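Local structure of TRAP dicarboxylate transporter-DctP subunit (Rhodobacter sphaeroides, 4PE3) at residues 156-161 and 224-229; 175-180 and 211-216; 233-238 and 303-308; 150-155 and 241-246. The protein probably captures a small organic acid in the periplasm and delivers it to the membrane components of a TRAP transporter. All coordinates share one frame; numbering follows the deposited sequence. Where two conformers were deposited one is given.

Interaction 1: 156-161 and 224-229; sequences AFVSKV and GMNDIA. With ZN (zinc ion), chain I.
Val158 lays its two methyl branches against the short helix 225-228 and the residue that follows it. CG2 meets CB of the selenomethionine Met225 at 3.9 Å, where the two side chains pass at a slant. CG1, anti to the backbone N (chi1 171°), is turned to the methyl of Ala229 just beyond the helix and also borders Met225 CB. A beta-branched residue suits this place because its fork spans both partners. Ala229 CB is also covered by the aliphatic part of Lys160, whose CG lies 3.5 Å away; the lysine then bends and carries NZ off to the carbonyl O of Leu204. The small methyl of Ala229 lets the backbones come close, its CA and that of Lys160 being 3.8 Å apart. Strand 157-159 is an outermost strand of the mixed four-stranded sheet of this solute-binding protein, and the helical turn packs against it through Val158. No direct hydrogen bond links the segments; ordered waters make the polar links. Asn226 OD1 receives protons from two waters: one also donates to Phe157 O, the other accepts from Ser159 N and donates to Ala229 O at 2.7 Å. The amide's ND2 is held by Gln221 OE1, which fixes which way round it faces.

Interaction 2: 175-180 and 211-216; sequences RSPEGL and AADYSV. With ZN (zinc ion), chain F.
Arg175 and Ala212 form a parallel beta bridge in the mixed four-stranded sheet of the family 7 solute-binding fold, where strand 173-175 runs beside 211-213. Two backbone bonds make the bridge: Arg175 N donates to Ala211 O, and Asp213 N returns to Arg175 O, both at 2.9 Å. The CB atoms of Arg175 and Ala212 emerge on the same face of the sheet, 3.8 Å apart, and the small alanine leaves the arginine chain room to pass. That chain bends at chi2 (-95°), bringing NH1 to Asp213 O at 2.9 Å. The oxygen lies almost in the guanidinium plane, although NH1 itself stands above the carbonyl plane. With NE given to Leu195 O and NH2 to Ser197 OG, each nitrogen of the guanidinium has an acceptor, and its rotation is fixed. Arginine suits a place where several oxygens must be met at once by one flat group.

At Asp213 and Tyr214 the chain meets a zinc ion. Asp213 OD1 and the backbone O of Tyr214 are ligands, waters 4 and 5 add two more oxygens, and Glu155 completes the site. Asp213 OD2 is also engaged, accepting from His238 NE2 and from water 4, so both carboxylate oxygens are used and the group is held in position. The Pro177 ring packs beside this carboxylate, the two side chains crossing at about a right angle, with Pro177 CD 3.7 Å from Asp213 OD2.

Interaction 3: 233-238 and 303-308; sequences VYPGFH and EERAKF. With EDO (1,2-ethanediol), chain D.
Hydrogen bonds from one side chain provide the polar half of this contact: Arg305 reaches out from helix 302-320 to two successive carbonyls, NH2 to Pro235 O and NH1 to Gly236 O, each at 2.8 Å. Both oxygens lie near the guanidinium plane, at its edge, while the nitrogens stand above the carbonyl planes. The chain is extended from CG to NE, giving it the length to reach the loop. NE is taken by Trp300 O and NH2 also by Asp299 OD1, so the flat group is fixed in its rotation. The cis peptide before Pro235 turns the loop.

Aromatic packing supplies the apolar half. Phe237 directs its edge at Phe308 in a T-shaped pair, centroids 4.8 Å apart and planes at 73°, with Phe237 CD1 over the centre of the Phe308 ring. The Phe237 side chain takes the hindered torsion between backbone N and carbonyl carbon (chi1 55°), which turns its ring toward the helix. Phe308 CD2 is also 3.5 Å from Phe237 O. Trp300 stacks on Phe237, extending the cluster. An arginine and a T-shaped phenylalanine pair thus pack an irregular loop of the family 7 solute-binding fold onto helix 302-320.

Interaction 4: 150-155 and 241-246; sequences STPGLE and PLVEVS. With ZN (zinc ion), chain F.
Thr151 reaches across to Pro241 from CB outward. CB itself is 3.3 Å from Pro241 O. From it OG1 extends anti to the backbone N (chi1 -180°) and donates to that same oxygen at 2.8 Å, lying in the carbonyl plane. OG1 is an acceptor too, taking the N-H of Gly153 at 2.9 Å, so the hydroxyl both closes an ST turn and ties it to the other segment. The remaining branch, CG2, leaves the contact, and the side chain of Thr151 packs on Ile275. Threonine suits the place because its hydroxyl can donate and accept at once.

Ahead of the turn, Ser150 and Val243 form an antiparallel hydrogen-bonded pair. Ser150 N donates to Val243 O at 2.8 Å and Val243 N to Ser150 O at 3.0 Å. The rings of Pro152 and Pro241 then pack obliquely, CG to CB at 4.1 Å, while Pro152 CD rests on Val243 CG2. Gly153 has a positive phi (124°), a conformation that glycine adopts readily, and its carbonyl O approaches Pro241 CD. The chain then runs to Glu155, whose two carboxylate oxygens both bind the zinc ion, each at 2.1 Å.

In the five-stranded mixed sheet, strand 144-150 is at the margin and 243-248 lies between it and 91-95; Val243 packs on Ile93, while Ser150 and Thr151 lie against the long helix 257-291.

All four contacts are largely buried, but they differ in place. Interaction 4 is the most central, its centre about 4 Å from the centre of the chain, and belongs to the five-stranded sheet; interaction 1 is the most peripheral, its centre about 21 Å from that of the chain. Interactions 1 and 2 share the four-stranded sheet, where strands 157-159 and 211-213 are neighbours. Backbone pairing joined by one side-chain-to-carbonyl bond characterises interactions 2 and 4, water bridges interaction 1, and arginine with aromatic rings makes interaction 3. One zinc ion joins interactions 2 and 4, and interaction 3 touches the edge of that site through His238. Phe157 and Val233 connect interactions 1 and 3 through their backbones.

Interaction 1: 156-161 and 224-229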
loop_
_atom_site.group_PDB
_atom_site.type_symbol
_atom_site.label_atom_id
_atom_site.label_comp_id
_atom_site.label_asym_id
_atom_site.label_seq_id
_atom_site.Cartn_x
_atom_site.Cartn_y
_atom_site.Cartn_z
ATOM N N ALA A 156 5.233 7.923 -5.509
ATOM C CA ALA A 156 5.268 8.925 -6.568
ATOM C C ALA A 156 5.882 8.305 -7.808
ATOM O O ALA A 156 6.635 7.347 -7.719
ATOM C CB ALA A 156 6.077 10.112 -6.117
ATOM N N PHE A 157 5.570 8.853 -8.981
ATOM C CA PHE A 157 6.101 8.314 -10.222
ATOM C C PHE A 157 7.357 9.078 -10.595
ATOM O O PHE A 157 7.417 10.293 -10.439
ATOM C CB PHE A 157 5.034 8.490 -11.330
ATOM C CG PHE A 157 5.218 7.590 -12.534
ATOM C CD1 PHE A 157 5.290 6.225 -12.389
ATOM C CD2 PHE A 157 5.261 8.110 -13.808
ATOM C CE1 PHE A 157 5.445 5.384 -13.482
ATOM C CE2 PHE A 157 5.411 7.282 -14.917
ATOM C CZ PHE A 157 5.488 5.908 -14.744
ATOM N N VAL A 158 8.300 8.354 -11.183
ATOM C CA VAL A 158 9.546 8.908 -11.702
ATOM C C VAL A 158 9.414 8.971 -13.228
ATOM O O VAL A 158 9.066 7.969 -13.851
ATOM C CB VAL A 158 10.730 8.010 -11.326
ATOM C CG1 VAL A 158 12.015 8.471 -12.052
ATOM C CG2 VAL A 158 10.920 7.981 -9.815
ATOM N N SER A 159 9.665 10.132 -13.824
ATOM C CA SER A 159 9.608 10.238 -15.277
ATOM C C SER A 159 10.547 11.311 -15.801
ATOM O O SER A 159 10.603 12.403 -15.256
ATOM C CB SER A 159 8.170 10.513 -15.772
ATOM O OG SER A 159 8.164 10.545 -17.190
ATOM N N LYS A 160 11.247 10.993 -16.890
ATOM C CA LYS A 160 12.083 11.938 -17.615
ATOM C C LYS A 160 11.286 12.783 -18.593
ATOM O O LYS A 160 11.748 13.846 -19.000
ATOM C CB LYS A 160 13.139 11.218 -18.462
ATOM C CG LYS A 160 14.199 10.502 -17.715
ATOM C CD LYS A 160 15.094 9.665 -18.632
ATOM C CE LYS A 160 15.996 10.529 -19.517
ATOM N NZ LYS A 160 17.114 9.705 -20.062
ATOM N N VAL A 161 10.103 12.283 -18.994
ATOM C CA VAL A 161 9.271 12.918 -20.006
ATOM C C VAL A 161 8.033 13.521 -19.348
ATOM O O VAL A 161 7.550 13.027 -18.329
ATOM C CB VAL A 161 8.867 11.927 -21.137
ATOM C CG1 VAL A 161 10.100 11.443 -21.902
ATOM C CG2 VAL A 161 8.057 10.743 -20.601
ATOM N N GLY A 224 18.027 10.784 -5.976
ATOM C CA GLY A 224 18.442 11.520 -7.153
ATOM C C GLY A 224 17.617 11.244 -8.410
ATOM O O GLY A 224 17.898 11.801 -9.474
HETATM N N MSE A 225 16.618 10.373 -8.295
HETATM C CA MSE A 225 15.744 10.037 -9.419
HETATM C C MSE A 225 15.169 11.284 -10.102
HETATM O O MSE A 225 15.206 11.411 -11.333
HETATM C CB MSE A 225 14.561 9.193 -8.948
HETATM C CG MSE A 225 14.891 7.837 -8.398
HETATM SE SE MSE A 225 15.956 6.798 -9.657
HETATM C CE MSE A 225 16.149 5.203 -8.586
ATOM N N ASN A 226 14.622 12.194 -9.311
ATOM C CA ASN A 226 13.913 13.353 -9.837
ATOM C C ASN A 226 14.874 14.368 -10.433
ATOM O O ASN A 226 14.459 15.222 -11.228
ATOM C CB ASN A 226 13.083 14.003 -8.752
ATOM C CG ASN A 226 11.986 13.086 -8.228
ATOM O OD1 ASN A 226 11.474 12.231 -8.944
ATOM N ND2 ASN A 226 11.630 13.273 -6.988
ATOM N N ASP A 227 16.152 14.276 -10.078
ATOM C CA ASP A 227 17.151 15.139 -10.662
ATOM C C ASP A 227 17.503 14.694 -12.086
ATOM O O ASP A 227 17.649 15.529 -12.979
ATOM C CB ASP A 227 18.427 15.169 -9.833
ATOM C CG ASP A 227 18.269 15.888 -8.518
ATOM O OD1 ASP A 227 17.170 16.107 -8.010
ATOM O OD2 ASP A 227 19.317 16.245 -7.956
ATOM N N ILE A 228 17.630 13.391 -12.298
ATOM C CA ILE A 228 17.958 12.854 -13.614
ATOM C C ILE A 228 16.713 12.682 -14.507
ATOM O O ILE A 228 16.836 12.592 -15.734
ATOM C CB ILE A 228 18.758 11.533 -13.517
ATOM C CG1 ILE A 228 17.956 10.428 -12.866
ATOM C CG2 ILE A 228 20.069 11.773 -12.748
ATOM C CD1 ILE A 228 18.635 9.070 -12.954
ATOM N N ALA A 229 15.538 12.718 -13.889
ATOM C CA ALA A 229 14.250 12.498 -14.560
ATOM C C ALA A 229 13.311 13.558 -14.004
ATOM O O ALA A 229 12.642 13.355 -12.994
ATOM C CB ALA A 229 13.754 11.096 -14.280
HETATM ZN ZN ZN I . 21.162 16.096 -8.350
HETATM O O HOH W 1 9.048 10.884 -8.106
HETATM O O HOH W 2 10.859 11.841 -11.710
HETATM O O HOH W 3 18.394 10.522 -17.099
#

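Interaction 2: 175-180 and 211-216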
loop_
_atom_site.group_PDB
_atom_site.type_symbol
_atom_site.label_atom_id
_atom_site.label_comp_id
_atom_site.label_asym_id
_atom_site.label_seq_id
_atom_site.Cartn_x
_atom_site.Cartn_y
_atom_site.Cartn_z
ATOM N N ARG A 175 9.946 1.237 -15.990
ATOM C CA ARG A 175 10.302 0.176 -15.060
ATOM C C ARG A 175 9.090 -0.185 -14.193
ATOM O O ARG A 175 8.548 0.665 -13.489
ATOM C CB ARG A 175 11.487 0.582 -14.187
ATOM C CG ARG A 175 11.944 -0.533 -13.251
ATOM C CD ARG A 175 11.341 -0.429 -11.879
ATOM N NE ARG A 175 11.894 -1.471 -11.008
ATOM C CZ ARG A 175 11.814 -1.471 -9.684
ATOM N NH1 ARG A 175 11.178 -0.497 -9.049
ATOM N NH2 ARG A 175 12.379 -2.463 -8.996
ATOM N N SER A 176 8.725 -1.458 -14.234
ATOM C CA SER A 176 7.474 -1.919 -13.635
ATOM C C SER A 176 7.717 -3.265 -12.975
ATOM O O SER A 176 8.206 -4.176 -13.616
ATOM C CB SER A 176 6.402 -2.110 -14.719
ATOM O OG SER A 176 6.082 -0.947 -15.461
ATOM N N PRO A 177 7.342 -3.411 -11.701
ATOM C CA PRO A 177 7.320 -4.762 -11.143
ATOM C C PRO A 177 6.411 -5.680 -11.952
ATOM O O PRO A 177 5.368 -5.251 -12.451
ATOM C CB PRO A 177 6.766 -4.533 -9.738
ATOM C CG PRO A 177 7.198 -3.146 -9.388
ATOM C CD PRO A 177 7.046 -2.397 -10.679
ATOM N N GLU A 178 6.852 -6.920 -12.112
ATOM C CA GLU A 178 6.093 -8.028 -12.671
ATOM C C GLU A 178 4.695 -8.101 -12.082
ATOM O O GLU A 178 4.515 -7.866 -10.894
ATOM C CB GLU A 178 6.800 -9.319 -12.238
ATOM C CG GLU A 178 6.948 -10.365 -13.263
ATOM C CD GLU A 178 8.063 -11.316 -12.888
ATOM O OE1 GLU A 178 7.814 -12.335 -12.226
ATOM O OE2 GLU A 178 9.196 -11.011 -13.236
ATOM N N GLY A 179 3.715 -8.480 -12.904
ATOM C CA GLY A 179 2.355 -8.641 -12.427
ATOM C C GLY A 179 1.445 -7.468 -12.748
ATOM O O GLY A 179 1.522 -6.866 -13.813
ATOM N N LEU A 180 0.574 -7.140 -11.810
ATOM C CA LEU A 180 -0.488 -6.188 -12.086
ATOM C C LEU A 180 0.059 -4.808 -12.446
ATOM O O LEU A 180 -0.494 -4.145 -13.318
ATOM C CB LEU A 180 -1.453 -6.118 -10.904
ATOM C CG LEU A 180 -2.687 -5.238 -11.090
ATOM C CD1 LEU A 180 -3.554 -5.692 -12.270
ATOM C CD2 LEU A 180 -3.480 -5.250 -9.785
ATOM N N ALA A 211 11.016 6.161 -17.508
ATOM C CA ALA A 211 10.165 6.392 -16.340
ATOM C C ALA A 211 10.213 5.151 -15.446
ATOM O O ALA A 211 10.648 4.085 -15.877
ATOM C CB ALA A 211 8.730 6.664 -16.779
ATOM N N ALA A 212 9.736 5.271 -14.220
ATOM C CA ALA A 212 9.798 4.149 -13.307
ATOM C C ALA A 212 8.831 4.228 -12.169
ATOM O O ALA A 212 8.607 5.284 -11.592
ATOM C CB ALA A 212 11.214 4.025 -12.725
ATOM N N ASP A 213 8.292 3.057 -11.835
ATOM C CA ASP A 213 7.880 2.762 -10.477
ATOM C C ASP A 213 9.127 2.690 -9.617
ATOM O O ASP A 213 10.046 1.961 -9.953
ATOM C CB ASP A 213 7.148 1.406 -10.484
ATOM C CG ASP A 213 6.737 0.944 -9.107
ATOM O OD1 ASP A 213 7.576 0.971 -8.182
ATOM O OD2 ASP A 213 5.571 0.512 -8.950
ATOM N N TYR A 214 9.172 3.445 -8.530
ATOM C CA TYR A 214 10.226 3.278 -7.553
ATOM C C TYR A 214 9.538 3.280 -6.189
ATOM O O TYR A 214 8.900 2.241 -5.813
ATOM C CB TYR A 214 11.351 4.315 -7.738
ATOM C CG TYR A 214 12.635 3.922 -7.035
ATOM C CD1 TYR A 214 13.392 2.846 -7.483
ATOM C CD2 TYR A 214 13.067 4.601 -5.910
ATOM C CE1 TYR A 214 14.542 2.457 -6.826
ATOM C CE2 TYR A 214 14.229 4.223 -5.247
ATOM C CZ TYR A 214 14.952 3.165 -5.723
ATOM O OH TYR A 214 16.106 2.811 -5.071
ATOM N N SER A 215 9.509 4.421 -5.513
ATOM C CA SER A 215 9.025 4.512 -4.144
ATOM C C SER A 215 8.212 5.791 -3.891
ATOM O O SER A 215 7.707 6.407 -4.848
ATOM C CB SER A 215 10.222 4.417 -3.190
ATOM O OG SER A 215 9.858 4.343 -1.818
ATOM N N VAL A 216 8.061 6.185 -2.631
ATOM C CA VAL A 216 7.420 7.418 -2.267
ATOM C C VAL A 216 8.309 8.586 -2.687
ATOM O O VAL A 216 9.521 8.415 -2.881
ATOM C CB VAL A 216 7.101 7.454 -0.766
ATOM C CG1 VAL A 216 6.186 6.282 -0.426
ATOM C CG2 VAL A 216 8.365 7.411 0.094
HETATM ZN ZN ZN F . 7.041 0.830 -6.277
HETATM O O HOH W 4 5.227 -0.213 -6.434
HETATM O O HOH W 5 8.277 -0.542 -5.515
#

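Interaction 3: 233-238 and 303-308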
loop_
_atom_site.group_PDB
_atom_site.type_symbol
_atom_site.label_atom_id
_atom_site.label_comp_id
_atom_site.label_asym_id
_atom_site.label_seq_id
_atom_site.Cartn_x
_atom_site.Cartn_y
_atom_site.Cartn_z
ATOM N N VAL A 233 5.506 12.594 -11.165
ATOM C CA VAL A 233 4.092 12.773 -10.910
ATOM C C VAL A 233 3.866 12.545 -9.429
ATOM O O VAL A 233 4.156 11.465 -8.885
ATOM C CB VAL A 233 3.211 11.848 -11.767
ATOM C CG1 VAL A 233 1.732 12.167 -11.557
ATOM C CG2 VAL A 233 3.530 11.995 -13.241
ATOM N N TYR A 234 3.336 13.573 -8.770
ATOM C CA TYR A 234 3.076 13.561 -7.347
ATOM C C TYR A 234 1.831 14.396 -7.063
ATOM O O TYR A 234 1.755 15.548 -7.523
ATOM C CB TYR A 234 4.274 14.165 -6.576
ATOM C CG TYR A 234 3.919 14.324 -5.126
ATOM C CD1 TYR A 234 3.997 13.240 -4.262
ATOM C CD2 TYR A 234 3.436 15.523 -4.632
ATOM C CE1 TYR A 234 3.608 13.343 -2.926
ATOM C CE2 TYR A 234 3.040 15.652 -3.293
ATOM C CZ TYR A 234 3.140 14.559 -2.444
ATOM O OH TYR A 234 2.725 14.714 -1.133
ATOM N N PRO A 235 0.848 13.846 -6.321
ATOM C CA PRO A 235 0.805 12.477 -5.827
ATOM C C PRO A 235 0.829 11.471 -6.950
ATOM O O PRO A 235 0.410 11.771 -8.072
ATOM C CB PRO A 235 -0.531 12.432 -5.067
ATOM C CG PRO A 235 -0.732 13.817 -4.627
ATOM C CD PRO A 235 -0.287 14.628 -5.822
ATOM N N GLY A 236 1.389 10.304 -6.696
ATOM C CA GLY A 236 1.374 9.246 -7.680
ATOM C C GLY A 236 -0.026 8.739 -7.996
ATOM O O GLY A 236 -1.017 9.137 -7.375
ATOM N N PHE A 237 -0.089 7.823 -8.951
ATOM C CA PHE A 237 -1.372 7.383 -9.492
ATOM C C PHE A 237 -1.487 5.873 -9.609
ATOM O O PHE A 237 -2.442 5.392 -10.225
ATOM C CB PHE A 237 -1.629 8.021 -10.874
ATOM C CG PHE A 237 -0.537 7.769 -11.862
ATOM C CD1 PHE A 237 -0.502 6.598 -12.576
ATOM C CD2 PHE A 237 0.479 8.699 -12.052
ATOM C CE1 PHE A 237 0.503 6.341 -13.471
ATOM C CE2 PHE A 237 1.509 8.439 -12.925
ATOM C CZ PHE A 237 1.532 7.256 -13.630
ATOM N N HIS A 238 -0.571 5.097 -9.027
ATOM C CA HIS A 238 -0.622 3.677 -9.317
ATOM C C HIS A 238 -0.314 2.671 -8.221
ATOM O O HIS A 238 -0.783 1.542 -8.324
ATOM C CB HIS A 238 0.199 3.350 -10.556
ATOM C CG HIS A 238 1.618 3.026 -10.256
ATOM N ND1 HIS A 238 2.572 3.989 -10.009
ATOM C CD2 HIS A 238 2.241 1.832 -10.130
ATOM C CE1 HIS A 238 3.721 3.398 -9.731
ATOM N NE2 HIS A 238 3.550 2.090 -9.813
ATOM N N GLU A 303 -9.785 14.088 -13.498
ATOM C CA GLU A 303 -10.233 13.435 -14.728
ATOM C C GLU A 303 -9.204 12.463 -15.288
ATOM O O GLU A 303 -9.541 11.379 -15.738
ATOM C CB GLU A 303 -10.617 14.468 -15.806
ATOM C CG GLU A 303 -9.741 15.734 -15.883
ATOM C CD GLU A 303 -8.879 15.838 -17.158
ATOM O OE1 GLU A 303 -9.007 14.988 -18.065
ATOM O OE2 GLU A 303 -8.060 16.781 -17.264
ATOM N N GLU A 304 -7.929 12.836 -15.247
ATOM C CA GLU A 304 -6.906 11.948 -15.768
ATOM C C GLU A 304 -6.742 10.740 -14.833
ATOM O O GLU A 304 -6.546 9.624 -15.278
ATOM C CB GLU A 304 -5.582 12.696 -15.989
ATOM C CG GLU A 304 -5.661 13.721 -17.113
ATOM C CD GLU A 304 -6.012 13.098 -18.416
ATOM O OE1 GLU A 304 -5.648 11.924 -18.664
ATOM O OE2 GLU A 304 -6.674 13.803 -19.206
ATOM N N ARG A 305 -6.859 10.965 -13.541
ATOM C CA ARG A 305 -6.788 9.871 -12.590
ATOM C C ARG A 305 -7.961 8.909 -12.780
ATOM O O ARG A 305 -7.806 7.689 -12.704
ATOM C CB ARG A 305 -6.733 10.429 -11.175
ATOM C CG ARG A 305 -5.409 11.162 -10.900
ATOM C CD ARG A 305 -5.394 11.784 -9.550
ATOM N NE ARG A 305 -4.191 12.591 -9.352
ATOM C CZ ARG A 305 -3.015 12.140 -8.919
ATOM N NH1 ARG A 305 -2.883 10.872 -8.597
ATOM N NH2 ARG A 305 -2.009 12.996 -8.778
ATOM N N ALA A 306 -9.155 9.454 -13.032
ATOM C CA ALA A 306 -10.325 8.611 -13.320
ATOM C C ALA A 306 -10.111 7.820 -14.614
ATOM O O ALA A 306 -10.488 6.657 -14.695
ATOM C CB ALA A 306 -11.598 9.457 -13.415
ATOM N N LYS A 307 -9.488 8.436 -15.611
ATOM C CA LYS A 307 -9.159 7.721 -16.834
ATOM C C LYS A 307 -8.177 6.576 -16.536
ATOM O O LYS A 307 -8.318 5.474 -17.057
ATOM C CB LYS A 307 -8.611 8.693 -17.888
ATOM C CG LYS A 307 -9.716 9.471 -18.590
ATOM C CD LYS A 307 -9.195 10.720 -19.298
ATOM C CE LYS A 307 -8.085 10.401 -20.242
ATOM N NZ LYS A 307 -7.617 11.644 -20.948
ATOM N N PHE A 308 -7.180 6.831 -15.692
ATOM C CA PHE A 308 -6.234 5.773 -15.342
ATOM C C PHE A 308 -6.941 4.615 -14.615
ATOM O O PHE A 308 -6.686 3.448 -14.907
ATOM C CB PHE A 308 -5.062 6.313 -14.531
ATOM C CG PHE A 308 -3.927 5.344 -14.431
ATOM C CD1 PHE A 308 -3.018 5.208 -15.473
ATOM C CD2 PHE A 308 -3.773 4.551 -13.305
ATOM C CE1 PHE A 308 -1.964 4.298 -15.382
ATOM C CE2 PHE A 308 -2.722 3.641 -13.210
ATOM C CZ PHE A 308 -1.823 3.511 -14.243
HETATM C C1 EDO D . 1.372 11.797 0.465
HETATM O O1 EDO D . 2.621 12.475 0.270
HETATM C C2 EDO D . 1.076 10.847 -0.694
HETATM O O2 EDO D . 0.810 11.584 -1.878
#

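Interaction 4: 150-155 and 241-246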
loop_
_atom_site.group_PDB
_atom_site.type_symbol
_atom_site.label_atom_id
_atom_site.label_comp_id
_atom_site.label_asym_id
_atom_site.label_seq_id
_atom_site.Cartn_x
_atom_site.Cartn_y
_atom_site.Cartn_z
ATOM N N SER A 150 -2.979 0.063 7.382
ATOM C CA SER A 150 -2.002 1.130 7.317
ATOM C C SER A 150 -1.348 1.057 5.958
ATOM O O SER A 150 -1.731 0.256 5.132
ATOM C CB SER A 150 -0.987 0.935 8.431
ATOM O OG SER A 150 -0.442 -0.376 8.408
ATOM N N THR A 151 -0.364 1.918 5.711
ATOM C CA THR A 151 0.380 1.859 4.464
ATOM C C THR A 151 1.792 2.444 4.606
ATOM O O THR A 151 1.999 3.380 5.357
ATOM C CB THR A 151 -0.400 2.614 3.355
ATOM O OG1 THR A 151 0.320 2.563 2.116
ATOM C CG2 THR A 151 -0.594 4.049 3.751
ATOM N N PRO A 152 2.746 1.911 3.844
ATOM C CA PRO A 152 4.046 2.589 3.747
ATOM C C PRO A 152 4.019 3.765 2.757
ATOM O O PRO A 152 5.058 4.404 2.535
ATOM C CB PRO A 152 4.968 1.495 3.223
ATOM C CG PRO A 152 4.049 0.625 2.409
ATOM C CD PRO A 152 2.753 0.608 3.157
ATOM N N GLY A 153 2.866 4.030 2.146
ATOM C CA GLY A 153 2.688 5.258 1.384
ATOM C C GLY A 153 2.269 5.090 -0.063
ATOM O O GLY A 153 2.563 4.078 -0.700
ATOM N N LEU A 154 1.556 6.087 -0.563
ATOM C CA LEU A 154 1.300 6.195 -1.998
ATOM C C LEU A 154 2.617 6.560 -2.667
ATOM O O LEU A 154 3.260 7.555 -2.277
ATOM C CB LEU A 154 0.256 7.264 -2.254
ATOM C CG LEU A 154 -0.007 7.623 -3.707
ATOM C CD1 LEU A 154 -0.480 6.423 -4.516
ATOM C CD2 LEU A 154 -0.996 8.786 -3.765
ATOM N N GLU A 155 3.049 5.752 -3.624
ATOM C CA GLU A 155 4.300 6.014 -4.343
ATOM C C GLU A 155 4.140 7.204 -5.261
ATOM O O GLU A 155 3.030 7.476 -5.727
ATOM C CB GLU A 155 4.723 4.780 -5.139
ATOM C CG GLU A 155 5.033 3.538 -4.272
ATOM C CD GLU A 155 5.828 2.492 -5.018
ATOM O OE1 GLU A 155 6.048 2.643 -6.215
ATOM O OE2 GLU A 155 6.229 1.475 -4.405
ATOM N N PRO A 241 0.492 0.369 -1.323
ATOM C CA PRO A 241 0.369 -0.949 -0.694
ATOM C C PRO A 241 -0.400 -0.951 0.631
ATOM O O PRO A 241 -0.278 -0.046 1.447
ATOM C CB PRO A 241 1.818 -1.374 -0.461
ATOM C CG PRO A 241 2.634 -0.517 -1.376
ATOM C CD PRO A 241 1.894 0.763 -1.534
ATOM N N LEU A 242 -1.195 -1.997 0.833
ATOM C CA LEU A 242 -1.969 -2.200 2.057
ATOM C C LEU A 242 -1.151 -3.014 3.044
ATOM O O LEU A 242 -0.698 -4.109 2.724
ATOM C CB LEU A 242 -3.278 -2.933 1.735
ATOM C CG LEU A 242 -4.375 -3.008 2.782
ATOM C CD1 LEU A 242 -5.726 -3.344 2.174
ATOM C CD2 LEU A 242 -4.019 -4.064 3.796
ATOM N N VAL A 243 -0.949 -2.443 4.225
ATOM C CA VAL A 243 -0.342 -3.166 5.346
ATOM C C VAL A 243 -1.441 -3.447 6.360
ATOM O O VAL A 243 -2.181 -2.549 6.780
ATOM C CB VAL A 243 0.812 -2.358 5.957
ATOM C CG1 VAL A 243 1.160 -2.841 7.329
ATOM C CG2 VAL A 243 1.996 -2.446 5.044
ATOM N N GLU A 244 -1.636 -4.724 6.656
ATOM C CA GLU A 244 -2.672 -5.117 7.598
ATOM C C GLU A 244 -2.117 -5.248 9.008
ATOM O O GLU A 244 -0.953 -5.658 9.188
ATOM C CB GLU A 244 -3.287 -6.465 7.202
ATOM C CG GLU A 244 -2.327 -7.656 7.235
ATOM C CD GLU A 244 -3.000 -8.953 6.841
ATOM O OE1 GLU A 244 -2.960 -9.311 5.644
ATOM O OE2 GLU A 244 -3.580 -9.639 7.729
ATOM N N VAL A 245 -2.937 -4.869 9.989
ATOM C CA VAL A 245 -2.695 -5.167 11.400
ATOM C C VAL A 245 -3.787 -6.156 11.773
ATOM O O VAL A 245 -4.976 -5.831 11.735
ATOM C CB VAL A 245 -2.807 -3.907 12.286
ATOM C CG1 VAL A 245 -2.582 -4.222 13.731
ATOM C CG2 VAL A 245 -1.806 -2.848 11.828
ATOM N N SER A 246 -3.366 -7.376 12.079
ATOM C CA SER A 246 -4.284 -8.490 12.315
ATOM C C SER A 246 -3.757 -9.366 13.445
ATOM O O SER A 246 -2.545 -9.381 13.704
ATOM C CB SER A 246 -4.398 -9.341 11.064
ATOM O OG SER A 246 -4.798 -8.548 9.958
HETATM ZN ZN ZN F . 7.041 0.830 -6.277
HETATM O O HOH W 4 5.227 -0.213 -6.434
HETATM O O HOH W 5 8.277 -0.542 -5.515
#